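Local coordinates for protein nitrophorin Cim l NP (Cimex lectularius, PDB 2IMQ) that carries nitric oxide on a heme b group in bed bug saliva and releases it into the victim during feeding, causing vasodilation, at residues 19-30 and 265-275. Residues are numbered along the deposited sequence; the frame is centred on the assembly and turned at random.
Sequences ERAPTNLEELLG and NYKQTEHRPVL. With HEM (protoporphyrin IX containing Fe), chain B.
Tyr266 packs against residues 24-28, and its hydroxyl is used twice. OH donates to the backbone O of Asn24 at 2.6 Å, reaching that oxygen 35° out of the carbonyl plane, and accepts a weak, bent bond from Leu28 N (2.9 Å). The Asn24 amide lies almost coplanar with the phenol ring, yet its ND2 makes no proper bond to OH and turns to Glu27 OE2 through a long, weak one. Glu27, with CG anti to the backbone N (chi1 -176°) and the chain extended beyond, runs obliquely by Tyr266 CE1 to meet Asn265. There OE1 takes Asn265 ND2 at 2.7 Å through its syn lone pair, the carboxylate turned well out of the amide plane. Leu28 CD1 sits over the centre of one Tyr266 face, 4.2 Å from the centroid, as a CH-pi contact, and also touches the Pro273 ring. Leu275 CD2 packs on Gly30 CA, where positive phi and Gly30 N bonded to Glu27 O belong to a Schellman motif; Leu28 O is buried here without a partner. Farther along, in one of its two conformers, the Glu19 carboxylate lies across Gln268 CB, a provisional contact without a hydrogen bond, while Arg272 NH2 ties down its own loop by a straight bond to Thr269 O. Pro22 lies between Tyr266 and the heme, CG against Tyr266 CE2 and CD 3.6 Å from heme CBB. The arrangement joins the wall of the heme pocket to the loop entering strand 274-281, next to strand 6-17 in the beta-sandwich of the DNase I-like fold.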
loop_
_atom_site.group_PDB
_atom_site.type_symbol
_atom_site.label_atom_id
_atom_site.label_comp_id
_atom_site.label_asym_id
_atom_site.label_seq_id
_atom_site.Cartn_x
_atom_site.Cartn_y
_atom_site.Cartn_z
ATOM N N GLU A 19 -2.792 -15.868 -3.573
ATOM C CA GLU A 19 -2.651 -16.385 -2.209
ATOM C C GLU A 19 -3.760 -15.909 -1.279
ATOM O O GLU A 19 -4.115 -14.744 -1.276
ATOM C CB GLU A 19 -1.294 -16.104 -1.584
ATOM C CG GLU A 19 -0.577 -17.387 -1.148
ATOM C CD GLU A 19 -0.274 -17.384 0.325
ATOM O OE1 GLU A 19 -0.254 -18.468 0.942
ATOM O OE2 GLU A 19 -0.079 -16.276 0.875
ATOM N N ARG A 20 -4.289 -16.837 -0.486
ATOM C CA ARG A 20 -5.204 -16.498 0.586
ATOM C C ARG A 20 -4.570 -15.663 1.679
ATOM O O ARG A 20 -3.370 -15.709 1.902
ATOM C CB ARG A 20 -5.753 -17.766 1.231
ATOM C CG ARG A 20 -4.761 -18.590 1.999
ATOM C CD ARG A 20 -5.379 -19.814 2.601
ATOM N NE ARG A 20 -4.408 -20.687 3.248
ATOM C CZ ARG A 20 -4.704 -21.884 3.773
ATOM N NH1 ARG A 20 -5.951 -22.353 3.737
ATOM N NH2 ARG A 20 -3.754 -22.621 4.343
ATOM N N ALA A 21 -5.375 -14.874 2.372
ATOM C CA ALA A 21 -4.870 -14.158 3.521
ATOM C C ALA A 21 -4.271 -15.123 4.517
ATOM O O ALA A 21 -4.829 -16.225 4.775
ATOM C CB ALA A 21 -5.952 -13.349 4.184
ATOM N N PRO A 22 -3.155 -14.730 5.128
ATOM C CA PRO A 22 -2.589 -15.519 6.202
ATOM C C PRO A 22 -3.489 -15.445 7.420
ATOM O O PRO A 22 -4.381 -14.601 7.497
ATOM C CB PRO A 22 -1.219 -14.873 6.445
ATOM C CG PRO A 22 -1.343 -13.535 5.960
ATOM C CD PRO A 22 -2.365 -13.509 4.872
ATOM N N THR A 23 -3.286 -16.361 8.346
ATOM C CA THR A 23 -4.096 -16.415 9.546
ATOM C C THR A 23 -3.378 -15.705 10.696
ATOM O O THR A 23 -4.042 -15.281 11.634
ATOM C CB THR A 23 -4.438 -17.902 9.851
ATOM O OG1 THR A 23 -5.528 -17.994 10.776
ATOM C CG2 THR A 23 -3.293 -18.644 10.458
ATOM N N ASN A 24 -2.046 -15.542 10.603
ATOM C CA ASN A 24 -1.263 -14.798 11.582
ATOM C C ASN A 24 -1.128 -13.315 11.147
ATOM O O ASN A 24 -0.344 -12.982 10.287
ATOM C CB ASN A 24 0.062 -15.530 11.947
ATOM C CG ASN A 24 1.283 -15.110 11.152
ATOM O OD1 ASN A 24 1.529 -15.623 10.074
ATOM N ND2 ASN A 24 2.052 -14.143 11.701
ATOM N N LEU A 25 -1.958 -12.462 11.729
ATOM C CA LEU A 25 -2.212 -11.124 11.172
ATOM C C LEU A 25 -1.632 -10.024 12.009
ATOM O O LEU A 25 -1.447 -8.911 11.537
ATOM C CB LEU A 25 -3.706 -10.926 11.004
ATOM C CG LEU A 25 -4.463 -11.825 10.025
ATOM C CD1 LEU A 25 -5.934 -11.518 10.116
ATOM C CD2 LEU A 25 -3.962 -11.676 8.589
ATOM N N GLU A 26 -1.345 -10.279 13.274
ATOM C CA GLU A 26 -0.762 -9.269 14.114
ATOM C C GLU A 26 0.551 -8.759 13.574
ATOM O O GLU A 26 0.787 -7.568 13.560
ATOM C CB GLU A 26 -0.558 -9.769 15.564
ATOM C CG GLU A 26 -1.834 -9.864 16.360
ATOM C CD GLU A 26 -1.612 -9.853 17.863
ATOM O OE1 GLU A 26 -0.481 -10.144 18.265
ATOM O OE2 GLU A 26 -2.559 -9.519 18.630
ATOM N N GLU A 27 1.408 -9.657 13.137
ATOM C CA GLU A 27 2.659 -9.264 12.574
ATOM C C GLU A 27 2.464 -8.434 11.278
ATOM O O GLU A 27 3.124 -7.406 11.094
ATOM C CB GLU A 27 3.487 -10.489 12.266
ATOM C CG GLU A 27 4.875 -10.198 11.760
ATOM C CD GLU A 27 5.687 -11.457 11.500
ATOM O OE1 GLU A 27 6.856 -11.317 11.137
ATOM O OE2 GLU A 27 5.166 -12.584 11.640
ATOM N N LEU A 28 1.559 -8.892 10.423
ATOM C CA LEU A 28 1.265 -8.239 9.155
ATOM C C LEU A 28 0.867 -6.787 9.361
ATOM O O LEU A 28 1.207 -5.916 8.566
ATOM C CB LEU A 28 0.146 -9.014 8.448
ATOM C CG LEU A 28 -0.130 -8.541 7.042
ATOM C CD1 LEU A 28 0.959 -8.907 6.082
ATOM C CD2 LEU A 28 -1.443 -9.038 6.525
ATOM N N LEU A 29 0.142 -6.510 10.451
ATOM C CA LEU A 29 -0.393 -5.187 10.710
ATOM C C LEU A 29 0.455 -4.380 11.674
ATOM O O LEU A 29 0.149 -3.236 11.979
ATOM C CB LEU A 29 -1.822 -5.285 11.237
ATOM C CG LEU A 29 -2.755 -6.121 10.406
ATOM C CD1 LEU A 29 -4.072 -6.227 11.124
ATOM C CD2 LEU A 29 -2.927 -5.583 9.088
ATOM N N GLY A 30 1.581 -4.921 12.114
ATOM C CA GLY A 30 2.483 -4.199 12.966
ATOM C C GLY A 30 2.002 -4.113 14.410
ATOM O O GLY A 30 2.339 -3.152 15.058
ATOM N N ASN A 265 9.076 -12.631 7.054
ATOM C CA ASN A 265 8.438 -13.875 7.595
ATOM C C ASN A 265 7.231 -14.365 6.823
ATOM O O ASN A 265 6.786 -15.496 6.991
ATOM C CB ASN A 265 8.030 -13.666 9.060
ATOM C CG ASN A 265 9.206 -13.620 9.979
ATOM O OD1 ASN A 265 10.257 -14.233 9.690
ATOM N ND2 ASN A 265 9.066 -12.904 11.085
ATOM N N TYR A 266 6.646 -13.479 6.003
ATOM C CA TYR A 266 5.591 -13.872 5.099
ATOM C C TYR A 266 6.175 -14.254 3.754
ATOM O O TYR A 266 6.244 -13.403 2.839
ATOM C CB TYR A 266 4.555 -12.722 4.974
ATOM C CG TYR A 266 3.828 -12.449 6.267
ATOM C CD1 TYR A 266 4.305 -11.553 7.185
ATOM C CD2 TYR A 266 2.664 -13.142 6.591
ATOM C CE1 TYR A 266 3.653 -11.316 8.391
ATOM C CE2 TYR A 266 1.991 -12.902 7.792
ATOM C CZ TYR A 266 2.489 -12.009 8.697
ATOM O OH TYR A 266 1.862 -11.726 9.894
ATOM N N LYS A 267 6.619 -15.524 3.631
ATOM C CA LYS A 267 7.317 -16.005 2.439
ATOM C C LYS A 267 6.461 -16.746 1.455
ATOM O O LYS A 267 6.969 -17.306 0.471
ATOM C CB LYS A 267 8.466 -16.953 2.810
ATOM C CG LYS A 267 9.442 -16.379 3.762
ATOM C CD LYS A 267 10.629 -17.302 4.006
ATOM C CE LYS A 267 11.316 -16.917 5.297
ATOM N NZ LYS A 267 11.924 -15.551 5.244
ATOM N N GLN A 268 5.166 -16.747 1.684
ATOM C CA GLN A 268 4.261 -17.611 0.955
ATOM C C GLN A 268 4.257 -17.295 -0.514
ATOM O O GLN A 268 3.818 -18.104 -1.343
ATOM C CB GLN A 268 2.815 -17.452 1.459
ATOM C CG GLN A 268 2.617 -17.787 2.927
ATOM C CD GLN A 268 2.481 -16.572 3.799
ATOM O OE1 GLN A 268 1.486 -16.399 4.477
ATOM N NE2 GLN A 268 3.461 -15.735 3.780
ATOM N N THR A 269 4.711 -16.092 -0.896
ATOM C CA THR A 269 4.652 -15.777 -2.303
ATOM C C THR A 269 5.931 -15.092 -2.812
ATOM O O THR A 269 6.886 -14.965 -2.104
ATOM C CB THR A 269 3.389 -14.976 -2.604
ATOM O OG1 THR A 269 3.037 -15.120 -3.974
ATOM C CG2 THR A 269 3.559 -13.479 -2.420
ATOM N N GLU A 270 5.893 -14.728 -4.064
ATOM C CA GLU A 270 7.020 -14.142 -4.743
ATOM C C GLU A 270 7.357 -12.693 -4.299
ATOM O O GLU A 270 8.457 -12.220 -4.555
ATOM C CB GLU A 270 6.704 -14.049 -6.221
ATOM C CG GLU A 270 6.365 -15.272 -7.020
ATOM C CD GLU A 270 6.117 -14.799 -8.456
ATOM O OE1 GLU A 270 5.485 -13.717 -8.665
ATOM O OE2 GLU A 270 6.602 -15.471 -9.361
ATOM N N HIS A 271 6.374 -11.995 -3.739
ATOM C CA HIS A 271 6.568 -10.668 -3.159
ATOM C C HIS A 271 6.439 -10.766 -1.660
ATOM O O HIS A 271 5.621 -11.542 -1.125
ATOM C CB HIS A 271 5.456 -9.728 -3.576
ATOM C CG HIS A 271 5.309 -9.506 -5.026
ATOM N ND1 HIS A 271 5.691 -8.321 -5.640
ATOM C CD2 HIS A 271 4.683 -10.246 -5.964
ATOM C CE1 HIS A 271 5.343 -8.380 -6.911
ATOM N NE2 HIS A 271 4.726 -9.531 -7.133
ATOM N N ARG A 272 7.110 -9.907 -0.942
ATOM C CA ARG A 272 6.978 -9.802 0.498
ATOM C C ARG A 272 6.149 -8.574 0.831
ATOM O O ARG A 272 6.331 -7.509 0.238
ATOM C CB ARG A 272 8.350 -9.684 1.154
ATOM C CG ARG A 272 9.309 -10.830 0.799
ATOM C CD ARG A 272 8.833 -12.138 1.378
ATOM N NE ARG A 272 8.760 -13.285 0.456
ATOM C CZ ARG A 272 9.663 -14.239 0.329
ATOM N NH1 ARG A 272 10.817 -14.201 1.004
ATOM N NH2 ARG A 272 9.415 -15.260 -0.479
ATOM N N PRO A 273 5.289 -8.678 1.843
ATOM C CA PRO A 273 4.485 -7.523 2.276
ATOM C C PRO A 273 5.343 -6.420 2.815
ATOM O O PRO A 273 6.435 -6.677 3.364
ATOM C CB PRO A 273 3.549 -8.083 3.353
ATOM C CG PRO A 273 3.942 -9.445 3.585
ATOM C CD PRO A 273 4.994 -9.860 2.662
ATOM N N VAL A 274 4.852 -5.187 2.712
ATOM C CA VAL A 274 5.540 -4.036 3.176
ATOM C C VAL A 274 4.692 -3.276 4.159
ATOM O O VAL A 274 3.560 -2.899 3.842
ATOM C CB VAL A 274 5.999 -3.162 1.991
ATOM C CG1 VAL A 274 6.568 -1.852 2.458
ATOM C CG2 VAL A 274 7.076 -3.839 1.189
ATOM N N LEU A 275 5.241 -3.048 5.356
ATOM C CA LEU A 275 4.576 -2.411 6.446
ATOM C C LEU A 275 5.200 -1.053 6.753
ATOM O O LEU A 275 6.429 -0.967 6.965
ATOM C CB LEU A 275 4.723 -3.318 7.679
ATOM C CG LEU A 275 4.225 -2.789 9.004
ATOM C CD1 LEU A 275 2.695 -2.500 8.980
ATOM C CD2 LEU A 275 4.544 -3.756 10.071
HETATM C CHA HEM B . -12.089 -9.091 2.500
HETATM C CHB HEM B . -7.289 -9.038 3.178
HETATM C CHC HEM B . -6.788 -12.456 -0.175
HETATM C CHD HEM B . -11.461 -12.337 -1.117
HETATM C C1A HEM B . -10.861 -8.787 3.012
HETATM C C2A HEM B . -10.579 -7.860 4.083
HETATM C C3A HEM B . -9.229 -7.838 4.228
HETATM C C4A HEM B . -8.648 -8.759 3.294
HETATM C CMA HEM B . -8.461 -7.030 5.258
HETATM C CAA HEM B . -11.592 -7.045 4.917
HETATM C CBA HEM B . -11.803 -7.920 6.183
HETATM C CGA HEM B . -12.849 -7.316 7.108
HETATM O O1A HEM B . -14.037 -7.472 6.832
HETATM O O2A HEM B . -12.494 -6.733 8.163
HETATM C C1B HEM B . -6.757 -9.968 2.341
HETATM C C2B HEM B . -5.356 -10.304 2.262
HETATM C C3B HEM B . -5.200 -11.252 1.345
HETATM C C4B HEM B . -6.507 -11.557 0.820
HETATM C CMB HEM B . -4.417 -9.579 3.160
HETATM C CAB HEM B . -3.927 -11.933 0.868
HETATM C CBB HEM B . -2.820 -11.942 1.624
HETATM C C1C HEM B . -7.990 -12.791 -0.728
HETATM C C2C HEM B . -8.226 -13.710 -1.812
HETATM C C3C HEM B . -9.541 -13.712 -2.015
HETATM C C4C HEM B . -10.141 -12.715 -1.185
HETATM C CMC HEM B . -7.209 -14.663 -2.449
HETATM C CAC HEM B . -10.298 -14.554 -3.032
HETATM C CBC HEM B . -10.052 -14.475 -4.338
HETATM C C1D HEM B . -12.030 -11.417 -0.264
HETATM C C2D HEM B . -13.418 -11.027 -0.318
HETATM C C3D HEM B . -13.619 -10.063 0.805
HETATM C C4D HEM B . -12.335 -9.912 1.438
HETATM C CMD HEM B . -14.483 -11.537 -1.290
HETATM C CAD HEM B . -14.964 -9.381 1.113
HETATM C CBD HEM B . -15.874 -10.476 1.647
HETATM C CGD HEM B . -17.084 -9.879 2.296
HETATM O O1D HEM B . -17.936 -10.693 2.780
HETATM O O2D HEM B . -17.173 -8.617 2.314
HETATM N NA HEM B . -9.673 -9.343 2.551
HETATM N NB HEM B . -7.433 -10.732 1.431
HETATM N NC HEM B . -9.165 -12.185 -0.398
HETATM N ND HEM B . -11.426 -10.716 0.773
HETATM FE FE HEM B . -9.450 -10.856 1.178
#